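Local atomic coordinates of metallophosphoesterase (Clostridium thermocellum, PDB entry 4J6O), a protein that probably removes phosphate, including from 2',3'-phosphate RNA ends, as the manganese-dependent phosphatase domain of the bacterial Pnkp-Hen1 RNA repair system. Residues G12-I17 with Y236-R241; E32-L37 with E242-K247; G48-T53 with L77-G82; A89-G94 with D138-H143; K150-H155 with G200-V205. All coordinates share one frame; numbering follows the deposited sequence. Where two conformers were deposited one is given.

How the contacts relate
Contacts 1, 2 and 4 all reach the five-strand sheet 89-91, 59-62, 14-17, 232-238, 242-247. Contact 1 pairs strands 14-17 and 232-238, contact 2 lays the end of helix 24-33 on the edge strand 242-247, and contact 4 meets the chain leaving the other edge strand, 89-91. Contact 5 lies in the six-strand sheet, about 12 Å from contact 1 between centres, and the two touch through Phe14, Ile16, Leu151 and Val205. Contact 3, about 17 Å from contact 2 between centres, backs the small hairpin 37-53 with helix 73-86. Contacts 3, 4 and 5 follow one another inside the loop closed by contact 1: two facing sheets flanked by helices, the calcineurin-like fold.

Contact 1 of 5, residues G12-I17 with Y236-R241; sequences GPFDII and YRYPER
Phe14 lies alongside Tyr238, both pointing the same way from neighbouring strands, and its CD2 comes within 3.7 Å of Tyr238 CD1, which sits at the edge of the Phe14 ring, near its plane. Gly12 CA rests over the centre of one face of that phenyl ring. Next along, Ile16 reaches CD1 to the Tyr236 ring, 4.2 Å from Tyr236 CD1, so these four side chains share one face of the sheet and turn it toward Leu151, Leu203 and Val205 of the second sheet.

Strands 14-17 and 236-238 run antiparallel. Phe14 with Tyr238 and Ile16 with Tyr236 are hydrogen-bonded pairs; the Tyr238 N to Phe14 O bond, 2.8 Å, is nearly straight at its hydrogen (176°). Between them the non-hydrogen-bonded pair Asp15-Arg237 occupies the other face. With its chain bent at chi3 (71°), Arg237 lays its guanidinium only 19° from the carboxylate plane. Asp15 OD1 forms a salt bridge to Arg237 NE at 3.4 Å, and a water in the guanidinium plane joins Arg237 NH2 to Asp15 OD2, 3.0 Å away from the water.

Asp15 OD2 also takes Tyr36 OH and Arg58 NE, while Arg237 NH1 pairs with Glu242. One face is largely apolar, with the Tyr238 hydroxyl bonded to Asp147, whereas the other carries a charge network that probably keeps the Asp15 carboxylate ionised.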
# COMPACT_ATOMS: atom_id res chain seq x y z
N GLY A 12 -3.92 17.81 -1.31
CA GLY A 12 -4.62 16.95 -2.23
C GLY A 12 -5.37 17.84 -3.20
O GLY A 12 -4.99 18.99 -3.35
N PRO A 13 -6.45 17.34 -3.79
CA PRO A 13 -7.09 16.04 -3.52
C PRO A 13 -6.23 14.80 -3.70
O PRO A 13 -5.28 14.85 -4.49
CB PRO A 13 -8.18 15.96 -4.59
CG PRO A 13 -8.54 17.40 -4.83
CD PRO A 13 -7.23 18.13 -4.76
N PHE A 14 -6.59 13.70 -3.02
CA PHE A 14 -5.81 12.46 -3.13
C PHE A 14 -6.74 11.34 -3.46
O PHE A 14 -7.91 11.36 -3.08
CB PHE A 14 -5.18 12.08 -1.78
CG PHE A 14 -4.26 13.10 -1.22
CD1 PHE A 14 -3.06 13.37 -1.83
CD2 PHE A 14 -4.61 13.80 -0.06
CE1 PHE A 14 -2.20 14.31 -1.30
CE2 PHE A 14 -3.74 14.71 0.50
CZ PHE A 14 -2.55 15.01 -0.13
N ASP A 15 -6.23 10.35 -4.19
CA ASP A 15 -6.95 9.10 -4.37
C ASP A 15 -6.08 8.04 -3.76
O ASP A 15 -4.91 7.89 -4.16
CB ASP A 15 -7.21 8.86 -5.85
CG ASP A 15 -8.12 9.93 -6.42
OD1 ASP A 15 -9.19 10.17 -5.84
OD2 ASP A 15 -7.74 10.55 -7.43
N ILE A 16 -6.61 7.43 -2.72
CA ILE A 16 -5.81 6.56 -1.83
C ILE A 16 -6.14 5.11 -2.15
O ILE A 16 -7.31 4.74 -2.18
CB ILE A 16 -6.14 6.86 -0.35
CG1 ILE A 16 -5.98 8.36 -0.05
CG2 ILE A 16 -5.22 6.01 0.57
CD1 ILE A 16 -6.50 8.74 1.30
N ILE A 17 -5.12 4.31 -2.49
CA ILE A 17 -5.41 2.99 -3.12
C ILE A 17 -4.83 1.89 -2.20
O ILE A 17 -3.69 1.98 -1.73
CB ILE A 17 -4.77 2.90 -4.51
CG1 ILE A 17 -5.51 3.89 -5.46
CG2 ILE A 17 -4.94 1.50 -5.12
CD1 ILE A 17 -4.97 3.99 -6.84
N TYR A 236 -9.97 5.48 -2.18
CA TYR A 236 -10.73 6.39 -1.34
C TYR A 236 -10.36 7.79 -1.79
O TYR A 236 -9.18 8.18 -1.80
CB TYR A 236 -10.36 6.14 0.15
CG TYR A 236 -11.10 7.01 1.16
CD1 TYR A 236 -10.67 8.31 1.44
CD2 TYR A 236 -12.16 6.50 1.88
CE1 TYR A 236 -11.35 9.09 2.39
CE2 TYR A 236 -12.82 7.25 2.83
CZ TYR A 236 -12.41 8.53 3.08
OH TYR A 236 -13.07 9.23 4.05
N ARG A 237 -11.39 8.56 -2.22
CA ARG A 237 -11.13 9.88 -2.74
C ARG A 237 -11.24 10.86 -1.58
O ARG A 237 -12.20 10.84 -0.82
CB ARG A 237 -12.16 10.23 -3.84
CG ARG A 237 -12.24 9.14 -4.84
CD ARG A 237 -13.06 9.56 -6.06
NE ARG A 237 -12.40 10.54 -6.90
CZ ARG A 237 -12.95 11.73 -7.22
NH1 ARG A 237 -14.14 12.12 -6.73
NH2 ARG A 237 -12.32 12.56 -8.02
N TYR A 238 -10.19 11.63 -1.40
CA TYR A 238 -10.08 12.62 -0.34
C TYR A 238 -9.91 14.01 -0.95
O TYR A 238 -9.06 14.19 -1.81
CB TYR A 238 -8.83 12.29 0.48
CG TYR A 238 -8.62 13.24 1.65
CD1 TYR A 238 -7.94 14.41 1.47
CD2 TYR A 238 -9.13 12.95 2.92
CE1 TYR A 238 -7.76 15.30 2.53
CE2 TYR A 238 -8.94 13.81 3.99
CZ TYR A 238 -8.27 15.00 3.77
OH TYR A 238 -8.07 15.90 4.81
N PRO A 239 -10.66 15.03 -0.45
CA PRO A 239 -11.51 15.04 0.74
C PRO A 239 -12.95 14.68 0.49
O PRO A 239 -13.73 14.81 1.46
CB PRO A 239 -11.43 16.49 1.21
CG PRO A 239 -11.33 17.23 -0.09
CD PRO A 239 -10.42 16.39 -0.96
N GLU A 240 -13.29 14.21 -0.71
CA GLU A 240 -14.66 13.81 -1.00
C GLU A 240 -15.20 12.68 -0.13
O GLU A 240 -16.41 12.53 0.01
CB GLU A 240 -14.80 13.45 -2.48
CG GLU A 240 -14.45 14.59 -3.41
CD GLU A 240 -12.99 14.68 -3.75
OE1 GLU A 240 -12.16 13.96 -3.13
OE2 GLU A 240 -12.64 15.50 -4.63
N ARG A 241 -14.28 11.86 0.43
CA ARG A 241 -14.70 10.73 1.23
C ARG A 241 -15.65 9.84 0.42
O ARG A 241 -16.70 9.42 0.90
CB ARG A 241 -15.26 11.18 2.59
CG ARG A 241 -14.23 12.06 3.33
CD ARG A 241 -14.43 12.14 4.80
NE ARG A 241 -13.53 13.12 5.38
CZ ARG A 241 -13.26 13.19 6.67
NH1 ARG A 241 -12.44 14.14 7.11
NH2 ARG A 241 -13.82 12.33 7.51
O HOH W 1 -10.35 10.78 -8.93

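Contact 2 of 5, residues E32-L37 with E242-K247; sequences EKLGYL and EIVDVK
Leu34 and Val244 form the close-packed half of this contact. The two side chains run alongside, pointing opposite ways, and the CD2 branch of Leu34 touches Val244 CB at 3.8 Å, close to both valine methyls. Leu34 is buried, and its side chain also packs on Ala235 of the adjoining strand. Val244 CG1, anti to the backbone N (chi1 176°), faces the aliphatic part of Lys33, with Lys33 CE 3.8 Å from that methyl. Leu30, one turn back in helix 24-33, packs on Val244 as well.

The helix stops here. Gly35, with positive phi (93°), takes the chain out of it in a Schellman motif, and its N is bonded back to Glu32 O at 2.9 Å. In this way the C-terminal end of the helix is laid against strand 242-247, the edge strand of the five-strand sheet, in the alpha/beta layering of the calcineurin-like fold.

Toward the solvent side the contact thins to a single long arm. Lys33 is extended beyond CG and runs past Val244 to the strand backbone, where NZ gives a hydrogen bond of 2.8 Å to Asp245 O, nearly in line with that carbonyl (166°). A water held by Asp245 N at 3.0 Å accepts a second, weak bond from Lys33 NZ. The Asp245 carboxylate is not part of the grip: Asp245 OD1 stays 5.0 Å from Lys33 NZ.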
# COMPACT_ATOMS: atom_id res chain seq x y z
N GLU A 32 -7.78 4.69 -14.35
CA GLU A 32 -8.49 5.29 -15.49
C GLU A 32 -9.87 5.72 -15.06
O GLU A 32 -10.37 6.80 -15.45
CB GLU A 32 -8.49 4.34 -16.68
CG GLU A 32 -7.09 4.23 -17.26
CD GLU A 32 -6.92 3.22 -18.36
OE1 GLU A 32 -7.66 2.22 -18.43
OE2 GLU A 32 -6.01 3.43 -19.17
N LYS A 33 -10.51 4.91 -14.23
CA LYS A 33 -11.84 5.24 -13.74
C LYS A 33 -11.80 6.50 -12.90
O LYS A 33 -12.76 7.27 -12.86
CB LYS A 33 -12.36 4.07 -12.91
CG LYS A 33 -13.77 4.18 -12.43
CD LYS A 33 -14.16 2.82 -11.81
CE LYS A 33 -15.56 2.79 -11.24
NZ LYS A 33 -15.98 1.39 -11.01
N LEU A 34 -10.68 6.73 -12.23
CA LEU A 34 -10.51 7.94 -11.43
C LEU A 34 -10.12 9.16 -12.24
O LEU A 34 -9.86 10.22 -11.67
CB LEU A 34 -9.48 7.72 -10.32
CG LEU A 34 -9.85 6.67 -9.26
CD1 LEU A 34 -8.56 6.14 -8.58
CD2 LEU A 34 -10.85 7.18 -8.22
N GLY A 35 -10.01 8.99 -13.55
CA GLY A 35 -9.65 10.10 -14.40
C GLY A 35 -8.17 10.30 -14.72
O GLY A 35 -7.81 11.24 -15.44
N TYR A 36 -7.31 9.41 -14.21
CA TYR A 36 -5.91 9.46 -14.58
C TYR A 36 -5.74 8.97 -16.00
O TYR A 36 -6.52 8.17 -16.49
CB TYR A 36 -5.00 8.64 -13.63
CG TYR A 36 -5.03 9.20 -12.22
CD1 TYR A 36 -6.04 8.83 -11.34
CD2 TYR A 36 -4.07 10.12 -11.79
CE1 TYR A 36 -6.12 9.38 -10.09
CE2 TYR A 36 -4.13 10.65 -10.53
CZ TYR A 36 -5.16 10.27 -9.69
OH TYR A 36 -5.23 10.84 -8.44
N LEU A 37 -4.69 9.47 -16.63
CA LEU A 37 -4.35 9.16 -18.00
C LEU A 37 -3.01 8.47 -17.96
O LEU A 37 -2.04 9.02 -17.42
CB LEU A 37 -4.20 10.48 -18.76
CG LEU A 37 -5.46 11.31 -18.63
CD1 LEU A 37 -5.17 12.73 -19.02
CD2 LEU A 37 -6.54 10.70 -19.52
N GLU A 242 -15.22 9.56 -0.82
CA GLU A 242 -15.95 8.67 -1.73
C GLU A 242 -15.16 7.42 -2.03
O GLU A 242 -13.93 7.48 -2.22
CB GLU A 242 -16.15 9.38 -3.05
CG GLU A 242 -17.10 10.53 -2.93
CD GLU A 242 -17.19 11.37 -4.19
OE1 GLU A 242 -16.46 11.07 -5.18
OE2 GLU A 242 -17.99 12.33 -4.17
N ILE A 243 -15.88 6.30 -2.10
CA ILE A 243 -15.31 5.01 -2.45
C ILE A 243 -15.49 4.74 -3.95
O ILE A 243 -16.61 4.86 -4.48
CB ILE A 243 -15.98 3.90 -1.67
CG1 ILE A 243 -15.82 4.11 -0.17
CG2 ILE A 243 -15.42 2.54 -2.07
CD1 ILE A 243 -14.43 4.42 0.25
N VAL A 244 -14.40 4.40 -4.64
CA VAL A 244 -14.42 3.98 -6.05
C VAL A 244 -13.70 2.65 -6.13
O VAL A 244 -12.65 2.49 -5.50
CB VAL A 244 -13.71 4.98 -6.97
CG1 VAL A 244 -13.65 4.48 -8.43
CG2 VAL A 244 -14.44 6.35 -6.90
N ASP A 245 -14.25 1.68 -6.83
CA ASP A 245 -13.59 0.36 -6.87
C ASP A 245 -13.71 -0.33 -8.21
O ASP A 245 -14.54 0.03 -9.05
CB ASP A 245 -14.03 -0.53 -5.69
CG ASP A 245 -15.53 -0.79 -5.64
OD1 ASP A 245 -16.11 -1.06 -6.71
OD2 ASP A 245 -16.10 -0.77 -4.52
N VAL A 246 -12.79 -1.27 -8.44
CA VAL A 246 -12.83 -2.12 -9.63
C VAL A 246 -12.80 -3.57 -9.16
O VAL A 246 -11.95 -3.97 -8.38
CB VAL A 246 -11.60 -1.92 -10.50
CG1 VAL A 246 -11.53 -2.98 -11.57
CG2 VAL A 246 -11.63 -0.51 -11.15
N LYS A 247 -13.72 -4.37 -9.66
CA LYS A 247 -13.75 -5.78 -9.29
C LYS A 247 -12.57 -6.51 -9.91
O LYS A 247 -12.16 -6.25 -11.03
CB LYS A 247 -15.06 -6.42 -9.82
CG LYS A 247 -15.41 -7.72 -9.13
CD LYS A 247 -15.83 -7.46 -7.69
CE LYS A 247 -16.17 -8.76 -6.99
NZ LYS A 247 -14.98 -9.62 -7.03
O HOH W 2 -16.88 2.43 -8.10

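Contact 3 of 5, residues G48-T53 with L77-G82; sequences GKYRVT and LKLVMG
Strand 50-53 passes helix 77-82 with 7.8 Å between the axes of these short segments and an angle of 51° between their directions. The backbones come nearest at Tyr50 and Leu79, and with no direct hydrogen bond between the segments, waters link the two backbones. One water accepts from Tyr50 N and lies 2.8 Å from Lys78 O, a likely acceptor for it; another takes Val52 N and reaches Gly82 O through a weak bond.

Leu79 carries the apolar part. Its CG is anti to the backbone N (chi1 177°), which carries CD1 to the strand, where it meets Tyr50 CB and Val52 CG2, each at 3.6 Å. Both of those side chains cross the leucine at about a right angle. The Tyr50 ring also touches the helix: Tyr50 CD2 lies 3.8 Å from Leu79 CA. Lys49 folds back over this ring, with CG above its centre, and its last torsion bends NZ round to give a hydrogen bond of 3.1 Å to Tyr50 OH. Outside the contact that hydroxyl is bonded to Glu75. Lys78 crosses Lys49 at a slant, Lys78 CD meeting Lys49 CD at 3.7 Å, and its amine goes on to a salt bridge with Glu125 and a cation-pi contact with Phe129.

Here the two-strand hairpin 37-53 is fastened to helix 73-86 by a greasy seam around Leu79. The ammonium groups of the crossing lysines stay well separated, and the nearby glutamates probably offset their charge.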
# COMPACT_ATOMS: atom_id res chain seq x y z
N GLY A 48 10.41 4.36 -16.30
CA GLY A 48 10.08 5.31 -17.34
C GLY A 48 9.14 4.68 -18.36
O GLY A 48 8.85 5.27 -19.41
N LYS A 49 8.63 3.49 -18.04
CA LYS A 49 7.80 2.74 -18.97
C LYS A 49 6.44 3.43 -19.11
O LYS A 49 5.85 3.43 -20.18
CB LYS A 49 7.62 1.30 -18.46
CG LYS A 49 6.94 0.38 -19.46
CD LYS A 49 7.03 -1.06 -19.00
CE LYS A 49 6.50 -2.07 -20.05
NZ LYS A 49 5.11 -1.76 -20.46
N TYR A 50 5.98 4.06 -18.03
CA TYR A 50 4.66 4.68 -18.02
C TYR A 50 4.74 6.15 -17.59
O TYR A 50 5.68 6.55 -16.91
CB TYR A 50 3.71 3.93 -17.10
CG TYR A 50 3.56 2.46 -17.41
CD1 TYR A 50 2.84 2.03 -18.52
CD2 TYR A 50 4.11 1.50 -16.55
CE1 TYR A 50 2.66 0.68 -18.77
CE2 TYR A 50 3.96 0.16 -16.81
CZ TYR A 50 3.24 -0.24 -17.92
OH TYR A 50 3.09 -1.59 -18.15
N ARG A 51 3.76 6.95 -17.98
CA ARG A 51 3.60 8.29 -17.43
C ARG A 51 2.13 8.55 -17.13
O ARG A 51 1.28 8.39 -18.00
CB ARG A 51 4.16 9.38 -18.35
CG ARG A 51 4.45 10.67 -17.61
CD ARG A 51 5.28 11.70 -18.45
NE ARG A 51 5.99 12.63 -17.56
CZ ARG A 51 5.48 13.78 -17.16
NH1 ARG A 51 6.16 14.58 -16.35
NH2 ARG A 51 4.29 14.15 -17.60
N VAL A 52 1.85 8.94 -15.90
CA VAL A 52 0.47 9.11 -15.45
C VAL A 52 0.20 10.58 -15.15
O VAL A 52 1.03 11.22 -14.48
CB VAL A 52 0.21 8.28 -14.16
CG1 VAL A 52 -1.29 8.29 -13.87
CG2 VAL A 52 0.73 6.87 -14.42
N THR A 53 -0.94 11.11 -15.62
CA THR A 53 -1.33 12.49 -15.32
C THR A 53 -2.80 12.55 -14.94
O THR A 53 -3.53 11.58 -15.11
CB THR A 53 -1.04 13.41 -16.52
OG1 THR A 53 -1.74 12.93 -17.67
CG2 THR A 53 0.46 13.42 -16.79
N LEU A 77 5.17 -2.38 -10.23
CA LEU A 77 6.31 -1.66 -9.70
C LEU A 77 6.74 -0.54 -10.63
O LEU A 77 7.00 0.60 -10.20
CB LEU A 77 7.49 -2.62 -9.48
CG LEU A 77 7.37 -3.40 -8.18
CD1 LEU A 77 8.35 -4.57 -8.25
CD2 LEU A 77 7.67 -2.51 -7.00
N LYS A 78 6.80 -0.84 -11.92
CA LYS A 78 7.24 0.20 -12.86
C LYS A 78 6.28 1.38 -12.85
O LYS A 78 6.68 2.53 -12.92
CB LYS A 78 7.31 -0.39 -14.27
CG LYS A 78 8.43 -1.39 -14.43
CD LYS A 78 8.34 -2.13 -15.73
CE LYS A 78 9.27 -3.32 -15.71
NZ LYS A 78 9.32 -3.89 -17.05
N LEU A 79 4.99 1.07 -12.82
CA LEU A 79 3.98 2.11 -12.85
C LEU A 79 4.09 2.96 -11.59
O LEU A 79 4.15 4.17 -11.67
CB LEU A 79 2.57 1.52 -13.02
CG LEU A 79 1.45 2.55 -12.98
CD1 LEU A 79 1.52 3.34 -14.29
CD2 LEU A 79 0.06 1.86 -12.85
N VAL A 80 4.09 2.32 -10.41
CA VAL A 80 4.11 3.08 -9.17
C VAL A 80 5.40 3.89 -8.96
O VAL A 80 5.36 5.07 -8.56
CB VAL A 80 3.90 2.13 -7.95
CG1 VAL A 80 4.03 2.91 -6.67
CG2 VAL A 80 2.54 1.51 -8.08
N MET A 81 6.53 3.28 -9.29
CA MET A 81 7.80 4.01 -9.20
C MET A 81 7.87 5.26 -10.09
O MET A 81 8.35 6.32 -9.67
CB MET A 81 8.94 3.06 -9.52
CG MET A 81 9.10 2.09 -8.40
SD MET A 81 10.59 1.17 -8.63
CE MET A 81 9.95 0.02 -9.71
N GLY A 82 7.35 5.14 -11.31
CA GLY A 82 7.23 6.29 -12.19
C GLY A 82 6.31 7.40 -11.66
O GLY A 82 6.53 8.58 -11.90
O HOH W 3 4.40 5.88 -14.06
O HOH W 4 6.42 4.24 -15.09
O HOH W 5 3.90 8.82 -14.04

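Contact 4 of 5, residues A89-G94 with D138-H143; sequences ALCVPG and DGLVSH
The extended link Val92-Pro93-Gly94 leads from the edge strand 89-91 into helix 95-104, with Gly94 at the N-cap, and here it meets the linker that follows helix 127-138. Leu140 does most of the touching. Its CB sits 3.9 Å from Pro93 CD, its CD1 branch lies by Pro93 CB, and its CD2 branch turns the other way, 3.9 Å from Cys91 CB and near Cys91 O. The leucine thus straddles the backbone between Cys91 and Pro93.

Farther along, Val92 points CG1, anti to the carbonyl carbon (chi1 -63°), at His143 CA, 3.9 Å away.

Two waters sew the backbones together: one donates to Cys91 O at 2.7 Å and accepts from Val141 N, while the other donates to both Pro93 O and Ser142 O, 2.7 Å from the latter. Ser142 OG meets His143 ND1 in the plane of the imidazole, at 2.9 Å, and His143 NE2 binds Gly164 N.

The side chain of Pro93 is about 11 Å from the manganese. Having no N-H, this proline can offer only its carbonyl to water, and the linker is held by apolar contact and by two water bridges, one carbonyl to N-H and one carbonyl to carbonyl.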
# COMPACT_ATOMS: atom_id res chain seq x y z
N ALA A 89 2.32 10.74 -7.30
CA ALA A 89 2.00 9.81 -6.20
C ALA A 89 2.99 9.83 -5.03
O ALA A 89 4.16 10.23 -5.15
CB ALA A 89 1.89 8.38 -6.73
N LEU A 90 2.48 9.38 -3.88
CA LEU A 90 3.35 8.96 -2.80
C LEU A 90 2.99 7.50 -2.44
O LEU A 90 1.93 7.01 -2.79
CB LEU A 90 3.16 9.79 -1.53
CG LEU A 90 3.42 11.32 -1.59
CD1 LEU A 90 2.99 11.97 -0.30
CD2 LEU A 90 4.86 11.59 -1.89
N CYS A 91 3.92 6.83 -1.79
CA CYS A 91 3.71 5.43 -1.42
C CYS A 91 4.25 5.21 -0.01
O CYS A 91 5.34 5.74 0.37
CB CYS A 91 4.46 4.53 -2.40
SG CYS A 91 4.11 2.73 -2.26
N VAL A 92 3.50 4.46 0.78
CA VAL A 92 3.98 4.03 2.10
C VAL A 92 4.16 2.53 1.96
O VAL A 92 3.60 1.86 1.09
CB VAL A 92 3.02 4.42 3.26
CG1 VAL A 92 2.92 5.93 3.33
CG2 VAL A 92 1.62 3.82 3.06
N PRO A 93 5.03 1.99 2.78
CA PRO A 93 5.38 0.60 2.59
C PRO A 93 4.43 -0.38 3.27
O PRO A 93 3.96 -0.15 4.36
CB PRO A 93 6.78 0.53 3.25
CG PRO A 93 6.65 1.47 4.42
CD PRO A 93 5.85 2.66 3.80
N GLY A 94 4.20 -1.52 2.60
CA GLY A 94 3.53 -2.64 3.23
C GLY A 94 4.57 -3.66 3.72
O GLY A 94 5.76 -3.61 3.32
N ASP A 138 13.55 1.18 -0.21
CA ASP A 138 14.34 1.66 0.90
C ASP A 138 14.02 3.10 1.27
O ASP A 138 14.20 3.52 2.39
CB ASP A 138 15.83 1.51 0.59
CG ASP A 138 16.70 1.72 1.81
OD1 ASP A 138 16.64 0.85 2.70
OD2 ASP A 138 17.43 2.74 1.88
N GLY A 139 13.51 3.87 0.32
CA GLY A 139 13.21 5.25 0.64
C GLY A 139 11.78 5.49 1.08
O GLY A 139 11.40 6.63 1.38
N LEU A 140 10.97 4.43 1.14
CA LEU A 140 9.59 4.63 1.58
C LEU A 140 9.51 4.98 3.08
O LEU A 140 10.15 4.34 3.91
CB LEU A 140 8.72 3.40 1.26
CG LEU A 140 8.66 3.02 -0.21
CD1 LEU A 140 7.86 1.71 -0.40
CD2 LEU A 140 8.08 4.13 -1.08
N VAL A 141 8.74 6.03 3.36
CA VAL A 141 8.46 6.58 4.68
C VAL A 141 7.32 5.76 5.34
O VAL A 141 6.39 5.38 4.63
CB VAL A 141 8.01 8.05 4.49
CG1 VAL A 141 7.63 8.69 5.80
CG2 VAL A 141 9.11 8.89 3.79
N SER A 142 7.40 5.49 6.65
CA SER A 142 6.42 4.63 7.34
C SER A 142 4.95 5.06 7.19
O SER A 142 4.06 4.23 6.97
CB SER A 142 6.79 4.50 8.83
OG SER A 142 6.53 5.71 9.52
N HIS A 143 4.73 6.37 7.28
CA HIS A 143 3.37 6.90 7.11
C HIS A 143 3.51 8.36 6.79
O HIS A 143 4.57 8.93 6.90
CB HIS A 143 2.54 6.73 8.38
CG HIS A 143 3.05 7.53 9.56
ND1 HIS A 143 4.23 7.24 10.23
CD2 HIS A 143 2.50 8.60 10.21
CE1 HIS A 143 4.36 8.08 11.25
NE2 HIS A 143 3.35 8.92 11.25
O HOH W 6 7.49 7.23 1.04
O HOH W 7 2.93 1.98 5.87

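Contact 5 of 5, residues K150-H155 with G200-V205; sequences KLVVAH and GKALVV
Leu151 stands on strand 151-154 with CB on the sheet face shared with Val153, Leu203 and Val205. From CB the chain turns to CG, anti to the backbone N (chi1 171°), which sends the CD1 branch over the neighbouring strand. There Leu151 CD1 lies 3.6 Å from Leu203 O and 3.8 Å from Val205 CG2, and less closely by Leu203 CD2. The other branch, Leu151 CD2, turns to Phe14 of the facing sheet.

On the reverse face Val152 CG2 packs on Ala202 CB at 3.6 Å, with Val204 beside them.

The strands are parallel, 24° apart in direction, and the backbone bonds zigzag between them. Leu203 N binds Lys150 O from above the carbonyl plane, Val152 N donates to Leu203 O at 2.8 Å, and Val205 N donates to Val152 O at 3.0 Å, close to the line of that carbonyl (173°). The last rung, Ala154 N to Val205 O at 3.5 Å, is weak. Lys150 and Leu151 both face Leu146 on the other flanking strand, a classic beta bulge.

His155, next after Ala154, is hydrogen-bonded through ND1 to Leu63 O and touches Asp19 and Asp65 of the manganese site. Apolar side chains on both faces and the backbone bonds between them thus hold the strand whose continuation places His155 beside those metal ligands.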
# COMPACT_ATOMS: atom_id res chain seq x y z
N LYS A 150 -5.08 16.57 8.91
CA LYS A 150 -6.42 16.06 8.83
C LYS A 150 -6.49 14.63 8.26
O LYS A 150 -7.52 13.95 8.35
CB LYS A 150 -7.27 16.97 7.92
CG LYS A 150 -7.56 18.28 8.58
CD LYS A 150 -8.06 19.29 7.53
CE LYS A 150 -8.22 20.69 8.14
NZ LYS A 150 -8.42 21.74 7.03
N LEU A 151 -5.37 14.16 7.71
CA LEU A 151 -5.36 12.87 7.07
C LEU A 151 -4.06 12.18 7.41
O LEU A 151 -3.01 12.82 7.36
CB LEU A 151 -5.47 13.07 5.55
CG LEU A 151 -5.28 11.83 4.63
CD1 LEU A 151 -6.35 10.77 4.85
CD2 LEU A 151 -5.11 12.26 3.12
N VAL A 152 -4.14 10.90 7.75
CA VAL A 152 -2.92 10.06 7.92
C VAL A 152 -3.10 8.85 7.03
O VAL A 152 -4.17 8.24 7.02
CB VAL A 152 -2.79 9.65 9.38
CG1 VAL A 152 -1.68 8.60 9.57
CG2 VAL A 152 -2.46 10.90 10.29
N VAL A 153 -2.05 8.46 6.32
CA VAL A 153 -2.06 7.21 5.55
C VAL A 153 -0.92 6.35 6.06
O VAL A 153 0.19 6.83 6.31
CB VAL A 153 -1.97 7.39 4.01
CG1 VAL A 153 -3.29 8.04 3.46
CG2 VAL A 153 -0.72 8.15 3.56
N ALA A 154 -1.21 5.05 6.19
CA ALA A 154 -0.24 4.05 6.66
C ALA A 154 -0.75 2.71 6.24
O ALA A 154 -1.98 2.55 6.05
CB ALA A 154 -0.11 4.08 8.20
N HIS A 155 0.14 1.74 6.07
CA HIS A 155 -0.35 0.42 5.61
C HIS A 155 -1.23 -0.26 6.65
O HIS A 155 -2.39 -0.59 6.35
CB HIS A 155 0.83 -0.48 5.25
CG HIS A 155 0.41 -1.83 4.82
ND1 HIS A 155 -0.20 -2.05 3.59
CD2 HIS A 155 0.44 -3.01 5.45
CE1 HIS A 155 -0.51 -3.33 3.49
NE2 HIS A 155 -0.12 -3.94 4.61
N GLY A 200 -8.49 9.87 17.53
CA GLY A 200 -7.62 10.91 17.03
C GLY A 200 -8.34 11.84 16.05
O GLY A 200 -9.40 11.52 15.50
N LYS A 201 -7.74 13.01 15.84
CA LYS A 201 -8.32 14.03 14.99
C LYS A 201 -8.24 13.65 13.51
O LYS A 201 -9.19 13.89 12.76
CB LYS A 201 -7.59 15.36 15.22
CG LYS A 201 -7.65 16.32 14.03
CD LYS A 201 -6.59 17.42 14.16
CE LYS A 201 -6.48 18.27 12.90
NZ LYS A 201 -5.19 19.02 12.91
N ALA A 202 -7.11 13.08 13.09
CA ALA A 202 -6.91 12.78 11.66
C ALA A 202 -7.72 11.59 11.24
O ALA A 202 -7.82 10.59 11.96
CB ALA A 202 -5.49 12.51 11.38
N LEU A 203 -8.29 11.69 10.05
CA LEU A 203 -8.86 10.52 9.42
C LEU A 203 -7.71 9.60 9.02
O LEU A 203 -6.77 10.06 8.36
CB LEU A 203 -9.58 10.97 8.17
CG LEU A 203 -10.00 9.90 7.16
CD1 LEU A 203 -11.07 9.00 7.76
CD2 LEU A 203 -10.54 10.57 5.88
N VAL A 204 -7.75 8.30 9.40
CA VAL A 204 -6.67 7.40 9.02
C VAL A 204 -7.19 6.46 7.97
O VAL A 204 -8.12 5.70 8.22
CB VAL A 204 -6.17 6.53 10.22
CG1 VAL A 204 -4.96 5.70 9.81
CG2 VAL A 204 -5.88 7.44 11.43
N VAL A 205 -6.57 6.51 6.78
CA VAL A 205 -6.95 5.58 5.70
C VAL A 205 -5.79 4.58 5.61
O VAL A 205 -4.62 4.97 5.49
CB VAL A 205 -7.12 6.34 4.41
CG1 VAL A 205 -7.56 5.41 3.29
CG2 VAL A 205 -8.14 7.48 4.58